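Local coordinates for thermospermine synthase (PDB 6BQ6), which probably transfers an aminopropyl group from decarboxylated S-adenosylmethionine to spermidine, making the tetraamine thermospermine, at residues I223-E228 / Y254-G259; A183-G188 / T227-C232; L91-L96 / E285-L290. One frame throughout, in Å; residues are numbered along the deposited sequence.

Contact 1. Residues I223-E228 / Y254-G259; sequences IFSHTE and YADIWG. With TER (N-(3-amino-propyl)-N-(5-aminopropyl)-1,4-diaminobutane), chain F.
A single hydroxyl-carboxylate hydrogen bond, from Ser225 to Asp256, joins the loop after strand 212-220 to strand 256-264, near the protein surface. Ser225 OG donates to Asp256 OD2 over 2.7 Å, arriving on the syn lone pair, the side of the other carboxylate oxygen. The hydroxyl is set there by its torsion (chi1 67°), which tucks OG between the backbone N and the carbonyl carbon. Asp256 is gripped a second time by its own strand: Ile257 N reaches OD1 at 2.8 Å from above the carboxylate plane, 35° out of it, with a bent N-H...O angle of 133°. With both oxygens engaged, rotation of the carboxylate is restrained. Pro220 packs against both Ser225 and Asp256, while His250 of the second subunit packs on the aspartate.

The same strand and the turn before it carry two aromatic walls of the polyamine pocket. Bound thermospermine lays C10 over the centre of the Tyr254 ring, 3.5 Å from CZ, and C8 above one face of Trp258 toward its rim, 3.6 Å from CZ2. Both rings are fixed at their polar ends, Tyr254 OH on Gln78 O and Trp258 NE1 on Gln217. Aromatic faces laid against the methylenes of the bound tetraamine are consistent with the polyamine pocket of a spermidine/spermine synthase, here on a Rossmann-like sheet.

Contact 2. Residues A183-G188 / T227-C232; sequences ADPIEG and TEVFSC
Val229 meets Pro185 and, less closely, Asp184, and these three residues make up nearly all of the contact. Val229 occupies the N-cap position of helix 230-238; its side chain offers no capping acceptor, and the isopropyl group is spent on packing instead. The two methyls divide the work. CG1, which lies anti to the carbonyl carbon and beside the backbone N (chi1 -52°), is the one that meets the proline: it stands 4.1 Å from Pro185 CG and 4.0 Å from Pro185 O, so that one methyl abuts both the ring and the backbone carbonyl. CG2 is the methyl nearest Asp184, 4.4 Å from Asp184 CG, a loose approach.

Pro185 presents the CG and CD corner of its ring to the valine. Tyr316 touches Pro185 and Val229 as well as Cys232, adding an aromatic residue to this small apolar cluster. Asp184 only borders this cluster with its carboxylate; its OD1 accepts a hydrogen bond from Gln217 NE2, and Gln217 lines the polyamine pocket. The other oxygen, OD2, lies 5.4 Å from Glu228 OE2, a separation at which two carboxylates would be expected to repel mildly if both are charged.

The segment 183-188 follows strand 175-181, which ends in Asp181, the predicted proton acceptor, and the side chain of Pro185 is about 6 Å from that of Cys191, which binds adenosine in another structure of this protein. Pairing by van der Waals contact, with no hydrogen bond across it, implies an attachment that rests on shape: apolar groups of the loop and the helix start lie against each other, while the polar end of Asp184 is turned to a pocket residue, its side chain about 5 Å from the bound thermospermine.

Contact 3. Residues L91-L96 / E285-L290; sequences LVHPAL and EENRYL
His93 and Pro94 on helix 84-98 receive Asn287 and Leu290 from the loop 285-290. The imidazole and the amide come from opposite directions and meet obliquely, their planes 24° apart, with His93 NE2 3.7 Å from Asn287 OD1. That nitrogen is hydrogen-bonded to Glu118 and ND1 to His122, which fixes the ring's rotation. Asn287 CG lies anti to the carbonyl carbon (chi1 -73°), and from there ND2 donates within the loop, to Leu290 O at 3.3 Å. Leu290 has CG anti to the backbone N (chi1 -164°), bringing CD2 to 3.8 Å from both His93 CB and Pro94 CD. Replacing Asn287 with an alanine would probably leave the Leu290 carbonyl without this donor and open a gap beside the His93 ring. Pro94, which lacks an N-H, coincides with a kink in the helix. Around this pair of segments, Glu89 of helix 84-98 binds the backbone N of residues 288-290, Lys303 of the second subunit binds Asn287 O, and neighbours of His93 pack on helix 114-120 and strand 175-181.

Overall arrangement
Contacts 1 and 2 illustrate how neighbouring attachments can share one connection: they have Thr227 and Glu228 in common, and their centres are 11 Å apart. They touch where His226 O and Ser231 N, 3.0 Å apart, form a probable hydrogen bond, and where Phe230 packs on Gly259. Both border the bound thermospermine, contact 1 through Tyr254 and Trp258, contact 2 through Asp184, and Gln217 binds Trp258 and Asp184 alike. Contact 3 stands apart, its centre about 21 Å from that of contact 1 and 25 Å from that of contact 2, across the chain's centre from the latter. Its long sequence loop nonetheless encloses both, and contacts 1 and 3 each meet the second subunit.

Contact 1. Residues I223-E228 / Y254-G259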
loop_
_atom_site.group_PDB
_atom_site.type_symbol
_atom_site.label_atom_id
_atom_site.label_comp_id
_atom_site.label_asym_id
_atom_site.label_seq_id
_atom_site.Cartn_x
_atom_site.Cartn_y
_atom_site.Cartn_z
ATOM N N ILE B 223 -14.048 -20.611 -2.820
ATOM C CA ILE B 223 -14.552 -21.531 -1.777
ATOM C C ILE B 223 -15.364 -20.784 -0.719
ATOM O O ILE B 223 -16.383 -21.309 -0.252
ATOM C CB ILE B 223 -13.366 -22.344 -1.196
ATOM C CG1 ILE B 223 -13.751 -23.292 -0.069
ATOM C CG2 ILE B 223 -12.305 -21.430 -0.638
ATOM C CD1 ILE B 223 -14.822 -24.248 -0.440
ATOM N N PHE B 224 -14.916 -19.595 -0.308
ATOM C CA PHE B 224 -15.705 -18.724 0.556
ATOM C C PHE B 224 -16.378 -17.548 -0.171
ATOM O O PHE B 224 -17.483 -17.124 0.215
ATOM C CB PHE B 224 -14.841 -18.255 1.728
ATOM C CG PHE B 224 -14.308 -19.408 2.518
ATOM C CD1 PHE B 224 -15.190 -20.343 3.100
ATOM C CD2 PHE B 224 -12.968 -19.635 2.590
ATOM C CE1 PHE B 224 -14.692 -21.420 3.813
ATOM C CE2 PHE B 224 -12.455 -20.718 3.289
ATOM C CZ PHE B 224 -13.313 -21.624 3.872
ATOM N N SER B 225 -15.707 -16.985 -1.164
ATOM C CA SER B 225 -16.264 -15.774 -1.825
ATOM C C SER B 225 -17.532 -16.032 -2.602
ATOM O O SER B 225 -18.324 -15.091 -2.855
ATOM C CB SER B 225 -15.209 -15.155 -2.729
ATOM O OG SER B 225 -14.882 -15.975 -3.831
ATOM N N HIS B 226 -17.779 -17.295 -2.953
ATOM C CA HIS B 226 -18.968 -17.652 -3.764
ATOM C C HIS B 226 -20.302 -17.300 -3.071
ATOM O O HIS B 226 -21.348 -17.256 -3.715
ATOM C CB HIS B 226 -19.011 -19.142 -4.152
ATOM C CG HIS B 226 -19.459 -20.043 -3.032
ATOM N ND1 HIS B 226 -18.588 -20.553 -2.091
ATOM C CD2 HIS B 226 -20.693 -20.483 -2.678
ATOM C CE1 HIS B 226 -19.273 -21.249 -1.189
ATOM N NE2 HIS B 226 -20.545 -21.228 -1.534
ATOM N N THR B 227 -20.300 -17.139 -1.743
ATOM C CA THR B 227 -21.561 -16.856 -1.070
ATOM C C THR B 227 -22.056 -15.421 -1.225
ATOM O O THR B 227 -23.222 -15.145 -0.903
ATOM C CB THR B 227 -21.464 -17.126 0.435
ATOM O OG1 THR B 227 -20.448 -16.310 0.977
ATOM C CG2 THR B 227 -21.183 -18.538 0.725
ATOM N N GLU B 228 -21.222 -14.486 -1.656
ATOM C CA GLU B 228 -21.668 -13.079 -1.732
ATOM C C GLU B 228 -22.728 -12.931 -2.804
ATOM O O GLU B 228 -23.728 -12.294 -2.585
ATOM C CB GLU B 228 -20.561 -12.089 -2.111
ATOM C CG GLU B 228 -19.203 -12.116 -1.429
ATOM C CD GLU B 228 -18.169 -11.514 -2.390
ATOM O OE1 GLU B 228 -17.082 -12.146 -2.549
ATOM O OE2 GLU B 228 -18.508 -10.439 -3.051
ATOM N N TYR B 254 -8.130 -11.323 -11.649
ATOM C CA TYR B 254 -9.206 -11.131 -10.692
ATOM C C TYR B 254 -8.894 -11.598 -9.300
ATOM O O TYR B 254 -9.716 -11.362 -8.386
ATOM C CB TYR B 254 -10.472 -11.845 -11.232
ATOM C CG TYR B 254 -11.141 -11.286 -12.482
ATOM C CD1 TYR B 254 -10.608 -10.214 -13.224
ATOM C CD2 TYR B 254 -12.317 -11.861 -12.948
ATOM C CE1 TYR B 254 -11.246 -9.740 -14.350
ATOM C CE2 TYR B 254 -12.966 -11.393 -14.080
ATOM C CZ TYR B 254 -12.433 -10.337 -14.785
ATOM O OH TYR B 254 -13.077 -9.889 -15.896
ATOM N N ALA B 255 -7.770 -12.292 -9.083
ATOM C CA ALA B 255 -7.380 -12.931 -7.821
ATOM C C ALA B 255 -8.458 -13.817 -7.221
ATOM O O ALA B 255 -8.600 -13.894 -6.009
ATOM C CB ALA B 255 -6.895 -11.893 -6.769
ATOM N N ASP B 256 -9.266 -14.457 -8.080
ATOM C CA ASP B 256 -10.277 -15.345 -7.595
ATOM C C ASP B 256 -10.741 -16.212 -8.720
ATOM O O ASP B 256 -10.411 -15.981 -9.904
ATOM C CB ASP B 256 -11.477 -14.568 -7.042
ATOM C CG ASP B 256 -12.203 -15.320 -5.898
ATOM O OD1 ASP B 256 -11.944 -16.535 -5.677
ATOM O OD2 ASP B 256 -13.046 -14.667 -5.279
ATOM N N ILE B 257 -11.447 -17.237 -8.307
ATOM C CA ILE B 257 -12.266 -18.022 -9.199
ATOM C C ILE B 257 -13.464 -17.086 -9.508
ATOM O O ILE B 257 -13.998 -16.439 -8.608
ATOM C CB ILE B 257 -12.741 -19.310 -8.526
ATOM C CG1 ILE B 257 -11.565 -20.176 -8.093
ATOM C CG2 ILE B 257 -13.632 -20.097 -9.444
ATOM C CD1 ILE B 257 -10.696 -20.632 -9.230
ATOM N N TRP B 258 -13.871 -17.030 -10.753
ATOM C CA TRP B 258 -15.067 -16.330 -11.159
ATOM C C TRP B 258 -16.161 -17.304 -11.619
ATOM O O TRP B 258 -15.871 -18.410 -12.111
ATOM C CB TRP B 258 -14.722 -15.359 -12.312
ATOM C CG TRP B 258 -15.561 -14.167 -12.249
ATOM C CD1 TRP B 258 -16.700 -13.862 -12.991
ATOM C CD2 TRP B 258 -15.426 -13.127 -11.293
ATOM N NE1 TRP B 258 -17.222 -12.670 -12.544
ATOM C CE2 TRP B 258 -16.490 -12.214 -11.495
ATOM C CE3 TRP B 258 -14.525 -12.881 -10.248
ATOM C CZ2 TRP B 258 -16.608 -11.048 -10.715
ATOM C CZ3 TRP B 258 -14.715 -11.749 -9.444
ATOM C CH2 TRP B 258 -15.728 -10.882 -9.687
ATOM N N GLY B 259 -17.419 -16.869 -11.535
ATOM C CA GLY B 259 -18.513 -17.739 -11.873
ATOM C C GLY B 259 -19.441 -17.211 -12.949
ATOM O O GLY B 259 -19.515 -16.001 -13.194
HETATM N N1 TER F . -19.957 -3.421 -16.871
HETATM C C2 TER F . -19.435 -4.454 -17.742
HETATM C C3 TER F . -19.544 -5.813 -17.058
HETATM C C4 TER F . -18.608 -5.975 -15.888
HETATM N N5 TER F . -18.565 -7.352 -15.454
HETATM C C6 TER F . -17.299 -8.039 -15.337
HETATM C C7 TER F . -17.306 -9.014 -14.169
HETATM C C8 TER F . -15.874 -9.269 -13.734
HETATM N N9 TER F . -15.406 -8.310 -12.757
HETATM C C10 TER F . -14.051 -8.428 -12.283
HETATM C C11 TER F . -13.824 -7.921 -10.876
HETATM C C12 TER F . -12.454 -8.422 -10.418
HETATM C C13 TER F . -11.939 -7.716 -9.173
HETATM N N14 TER F . -13.008 -7.473 -8.220
#

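Contact 2. Residues A183-G188 / T227-C232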
loop_
_atom_site.group_PDB
_atom_site.type_symbol
_atom_site.label_atom_id
_atom_site.label_comp_id
_atom_site.label_asym_id
_atom_site.label_seq_id
_atom_site.Cartn_x
_atom_site.Cartn_y
_atom_site.Cartn_z
ATOM N N ALA B 183 -22.345 -5.482 -14.005
ATOM C CA ALA B 183 -21.752 -5.462 -12.654
ATOM C C ALA B 183 -22.500 -6.433 -11.728
ATOM O O ALA B 183 -23.645 -6.714 -11.946
ATOM C CB ALA B 183 -21.818 -4.051 -12.107
ATOM N N ASP B 184 -21.812 -6.952 -10.715
ATOM C CA ASP B 184 -22.421 -7.775 -9.684
ATOM C C ASP B 184 -23.613 -7.061 -9.055
ATOM O O ASP B 184 -23.569 -5.850 -8.885
ATOM C CB ASP B 184 -21.418 -8.110 -8.565
ATOM C CG ASP B 184 -20.262 -8.957 -9.037
ATOM O OD1 ASP B 184 -20.298 -9.451 -10.199
ATOM O OD2 ASP B 184 -19.301 -9.133 -8.227
ATOM N N PRO B 185 -24.641 -7.824 -8.639
ATOM C CA PRO B 185 -25.806 -7.157 -8.042
ATOM C C PRO B 185 -25.458 -6.577 -6.676
ATOM O O PRO B 185 -24.684 -7.150 -5.930
ATOM C CB PRO B 185 -26.843 -8.280 -7.913
ATOM C CG PRO B 185 -26.066 -9.549 -7.951
ATOM C CD PRO B 185 -24.826 -9.289 -8.751
ATOM N N ILE B 186 -26.027 -5.437 -6.377
ATOM C CA ILE B 186 -25.811 -4.751 -5.108
ATOM C C ILE B 186 -27.163 -4.082 -4.820
ATOM O O ILE B 186 -27.604 -3.248 -5.603
ATOM C CB ILE B 186 -24.609 -3.743 -5.190
ATOM C CG1 ILE B 186 -24.639 -2.891 -6.473
ATOM C CG2 ILE B 186 -23.269 -4.487 -5.179
ATOM C CD1 ILE B 186 -23.693 -1.710 -6.479
ATOM N N GLU B 187 -27.877 -4.554 -3.799
ATOM C CA GLU B 187 -29.138 -3.908 -3.362
ATOM C C GLU B 187 -29.001 -2.389 -3.450
ATOM O O GLU B 187 -28.177 -1.802 -2.741
ATOM C CB GLU B 187 -29.528 -4.303 -1.933
ATOM C CG GLU B 187 -31.024 -4.159 -1.688
ATOM C CD GLU B 187 -31.798 -5.448 -1.895
ATOM O OE1 GLU B 187 -31.161 -6.532 -1.983
ATOM O OE2 GLU B 187 -33.054 -5.373 -1.938
ATOM N N GLY B 188 -29.755 -1.771 -4.363
ATOM C CA GLY B 188 -29.704 -0.319 -4.558
ATOM C C GLY B 188 -28.829 0.211 -5.681
ATOM O O GLY B 188 -28.828 1.410 -5.896
ATOM N N THR B 227 -20.300 -17.139 -1.743
ATOM C CA THR B 227 -21.561 -16.856 -1.070
ATOM C C THR B 227 -22.056 -15.421 -1.225
ATOM O O THR B 227 -23.222 -15.145 -0.903
ATOM C CB THR B 227 -21.464 -17.126 0.435
ATOM O OG1 THR B 227 -20.448 -16.310 0.977
ATOM C CG2 THR B 227 -21.183 -18.538 0.725
ATOM N N GLU B 228 -21.222 -14.486 -1.656
ATOM C CA GLU B 228 -21.668 -13.079 -1.732
ATOM C C GLU B 228 -22.728 -12.931 -2.804
ATOM O O GLU B 228 -23.728 -12.294 -2.585
ATOM C CB GLU B 228 -20.561 -12.089 -2.111
ATOM C CG GLU B 228 -19.203 -12.116 -1.429
ATOM C CD GLU B 228 -18.169 -11.514 -2.390
ATOM O OE1 GLU B 228 -17.082 -12.146 -2.549
ATOM O OE2 GLU B 228 -18.508 -10.439 -3.051
ATOM N N VAL B 229 -22.474 -13.448 -3.994
ATOM C CA VAL B 229 -23.500 -13.362 -5.059
ATOM C C VAL B 229 -23.697 -14.603 -5.913
ATOM O O VAL B 229 -24.794 -14.865 -6.345
ATOM C CB VAL B 229 -23.376 -12.148 -5.957
ATOM C CG1 VAL B 229 -23.304 -10.832 -5.161
ATOM C CG2 VAL B 229 -22.234 -12.289 -6.931
ATOM N N PHE B 230 -22.655 -15.389 -6.131
ATOM C CA PHE B 230 -22.755 -16.565 -7.024
ATOM C C PHE B 230 -23.847 -17.511 -6.579
ATOM O O PHE B 230 -24.719 -17.894 -7.370
ATOM C CB PHE B 230 -21.391 -17.267 -7.051
ATOM C CG PHE B 230 -21.286 -18.486 -7.930
ATOM C CD1 PHE B 230 -21.343 -18.398 -9.310
ATOM C CD2 PHE B 230 -21.012 -19.730 -7.397
ATOM C CE1 PHE B 230 -21.176 -19.517 -10.117
ATOM C CE2 PHE B 230 -20.808 -20.844 -8.210
ATOM C CZ PHE B 230 -20.872 -20.739 -9.583
ATOM N N SER B 231 -23.870 -17.880 -5.288
ATOM C CA SER B 231 -24.934 -18.765 -4.844
ATOM C C SER B 231 -26.332 -18.161 -4.935
ATOM O O SER B 231 -27.276 -18.872 -5.257
ATOM C CB SER B 231 -24.734 -19.226 -3.412
ATOM O OG SER B 231 -24.542 -18.127 -2.561
ATOM N N CYS B 232 -26.443 -16.867 -4.639
ATOM C CA CYS B 232 -27.706 -16.142 -4.780
ATOM C C CYS B 232 -28.247 -16.076 -6.204
ATOM O O CYS B 232 -29.424 -16.242 -6.446
ATOM C CB CYS B 232 -27.515 -14.732 -4.275
ATOM S SG CYS B 232 -26.919 -14.638 -2.571
#

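Contact 3. Residues L91-L96 / E285-L290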
loop_
_atom_site.group_PDB
_atom_site.type_symbol
_atom_site.label_atom_id
_atom_site.label_comp_id
_atom_site.label_asym_id
_atom_site.label_seq_id
_atom_site.Cartn_x
_atom_site.Cartn_y
_atom_site.Cartn_z
ATOM N N LEU B 91 -17.898 -16.899 -20.528
ATOM C CA LEU B 91 -19.190 -16.222 -20.522
ATOM C C LEU B 91 -20.023 -16.607 -21.738
ATOM O O LEU B 91 -21.217 -16.792 -21.630
ATOM C CB LEU B 91 -19.042 -14.719 -20.530
ATOM C CG LEU B 91 -20.292 -13.793 -20.655
ATOM C CD1 LEU B 91 -21.231 -14.031 -19.463
ATOM C CD2 LEU B 91 -19.902 -12.365 -20.797
ATOM N N VAL B 92 -19.384 -16.731 -22.898
ATOM C CA VAL B 92 -20.074 -16.853 -24.198
ATOM C C VAL B 92 -20.242 -18.258 -24.729
ATOM O O VAL B 92 -21.354 -18.681 -25.075
ATOM C CB VAL B 92 -19.371 -15.961 -25.262
ATOM C CG1 VAL B 92 -19.879 -16.253 -26.661
ATOM C CG2 VAL B 92 -19.572 -14.483 -24.889
ATOM N N HIS B 93 -19.150 -19.027 -24.778
ATOM C CA HIS B 93 -19.209 -20.252 -25.563
ATOM C C HIS B 93 -20.089 -21.365 -25.069
ATOM O O HIS B 93 -20.808 -21.963 -25.886
ATOM C CB HIS B 93 -17.811 -20.711 -25.928
ATOM C CG HIS B 93 -17.077 -19.698 -26.719
ATOM N ND1 HIS B 93 -17.636 -19.107 -27.830
ATOM C CD2 HIS B 93 -15.869 -19.115 -26.566
ATOM C CE1 HIS B 93 -16.826 -18.197 -28.309
ATOM N NE2 HIS B 93 -15.744 -18.178 -27.567
ATOM N N PRO B 94 -20.080 -21.644 -23.758
ATOM C CA PRO B 94 -20.942 -22.723 -23.276
ATOM C C PRO B 94 -22.415 -22.499 -23.653
ATOM O O PRO B 94 -23.080 -23.444 -24.132
ATOM C CB PRO B 94 -20.718 -22.676 -21.770
ATOM C CG PRO B 94 -19.310 -22.204 -21.627
ATOM C CD PRO B 94 -19.175 -21.141 -22.687
ATOM N N ALA B 95 -22.932 -21.288 -23.441
ATOM C CA ALA B 95 -24.318 -21.013 -23.833
ATOM C C ALA B 95 -24.578 -21.287 -25.284
ATOM O O ALA B 95 -25.495 -22.037 -25.647
ATOM C CB ALA B 95 -24.709 -19.596 -23.482
ATOM N N LEU B 96 -23.759 -20.727 -26.162
ATOM C CA LEU B 96 -24.061 -20.863 -27.607
ATOM C C LEU B 96 -23.874 -22.309 -28.072
ATOM O O LEU B 96 -24.628 -22.824 -28.907
ATOM C CB LEU B 96 -23.252 -19.934 -28.456
ATOM C CG LEU B 96 -23.882 -18.541 -28.653
ATOM C CD1 LEU B 96 -23.959 -17.732 -27.367
ATOM C CD2 LEU B 96 -23.147 -17.797 -29.741
ATOM N N GLU B 285 -11.676 -20.147 -35.754
ATOM C CA GLU B 285 -10.433 -20.280 -34.970
ATOM C C GLU B 285 -10.593 -21.113 -33.681
ATOM O O GLU B 285 -11.692 -21.461 -33.243
ATOM C CB GLU B 285 -9.814 -18.919 -34.653
ATOM C CG GLU B 285 -9.350 -18.156 -35.877
ATOM C CD GLU B 285 -8.336 -17.074 -35.542
ATOM O OE1 GLU B 285 -8.751 -15.890 -35.494
ATOM O OE2 GLU B 285 -7.136 -17.405 -35.321
ATOM N N GLU B 286 -9.449 -21.467 -33.113
ATOM C CA GLU B 286 -9.390 -22.290 -31.917
ATOM C C GLU B 286 -9.602 -21.402 -30.714
ATOM O O GLU B 286 -8.993 -20.358 -30.622
ATOM C CB GLU B 286 -8.009 -22.921 -31.774
ATOM C CG GLU B 286 -7.869 -24.239 -32.500
ATOM C CD GLU B 286 -8.135 -25.395 -31.541
ATOM O OE1 GLU B 286 -9.283 -25.909 -31.597
ATOM O OE2 GLU B 286 -7.219 -25.751 -30.715
ATOM N N ASN B 287 -10.422 -21.859 -29.785
ATOM C CA ASN B 287 -10.483 -21.237 -28.453
ATOM C C ASN B 287 -9.145 -21.383 -27.754
ATOM O O ASN B 287 -8.420 -22.358 -27.979
ATOM C CB ASN B 287 -11.555 -21.909 -27.601
ATOM C CG ASN B 287 -12.960 -21.537 -28.024
ATOM O OD1 ASN B 287 -13.160 -20.603 -28.770
ATOM N ND2 ASN B 287 -13.946 -22.239 -27.499
ATOM N N ARG B 288 -8.812 -20.378 -26.956
ATOM C CA ARG B 288 -7.568 -20.328 -26.188
ATOM C C ARG B 288 -7.757 -21.007 -24.825
ATOM O O ARG B 288 -6.830 -21.635 -24.304
ATOM C CB ARG B 288 -7.127 -18.863 -26.057
ATOM C CG ARG B 288 -6.782 -18.225 -27.405
ATOM C CD ARG B 288 -6.638 -16.687 -27.345
ATOM N NE ARG B 288 -5.469 -16.359 -26.532
ATOM C CZ ARG B 288 -5.160 -15.178 -26.007
ATOM N NH1 ARG B 288 -5.934 -14.096 -26.188
ATOM N NH2 ARG B 288 -4.048 -15.076 -25.265
ATOM N N TYR B 289 -8.940 -20.882 -24.228
ATOM C CA TYR B 289 -9.166 -21.389 -22.871
ATOM C C TYR B 289 -10.026 -22.641 -22.892
ATOM O O TYR B 289 -9.744 -23.603 -22.203
ATOM C CB TYR B 289 -9.844 -20.356 -21.953
ATOM C CG TYR B 289 -10.019 -20.919 -20.569
ATOM C CD1 TYR B 289 -8.943 -21.100 -19.738
ATOM C CD2 TYR B 289 -11.269 -21.314 -20.129
ATOM C CE1 TYR B 289 -9.120 -21.665 -18.461
ATOM C CE2 TYR B 289 -11.438 -21.856 -18.903
ATOM C CZ TYR B 289 -10.407 -22.053 -18.098
ATOM O OH TYR B 289 -10.650 -22.636 -16.874
ATOM N N LEU B 290 -11.115 -22.609 -23.638
ATOM C CA LEU B 290 -12.198 -23.537 -23.441
ATOM C C LEU B 290 -12.196 -24.667 -24.498
ATOM O O LEU B 290 -12.248 -24.389 -25.690
ATOM C CB LEU B 290 -13.492 -22.738 -23.487
ATOM C CG LEU B 290 -14.666 -23.477 -22.920
ATOM C CD1 LEU B 290 -14.709 -23.467 -21.396
ATOM C CD2 LEU B 290 -15.911 -22.860 -23.486
#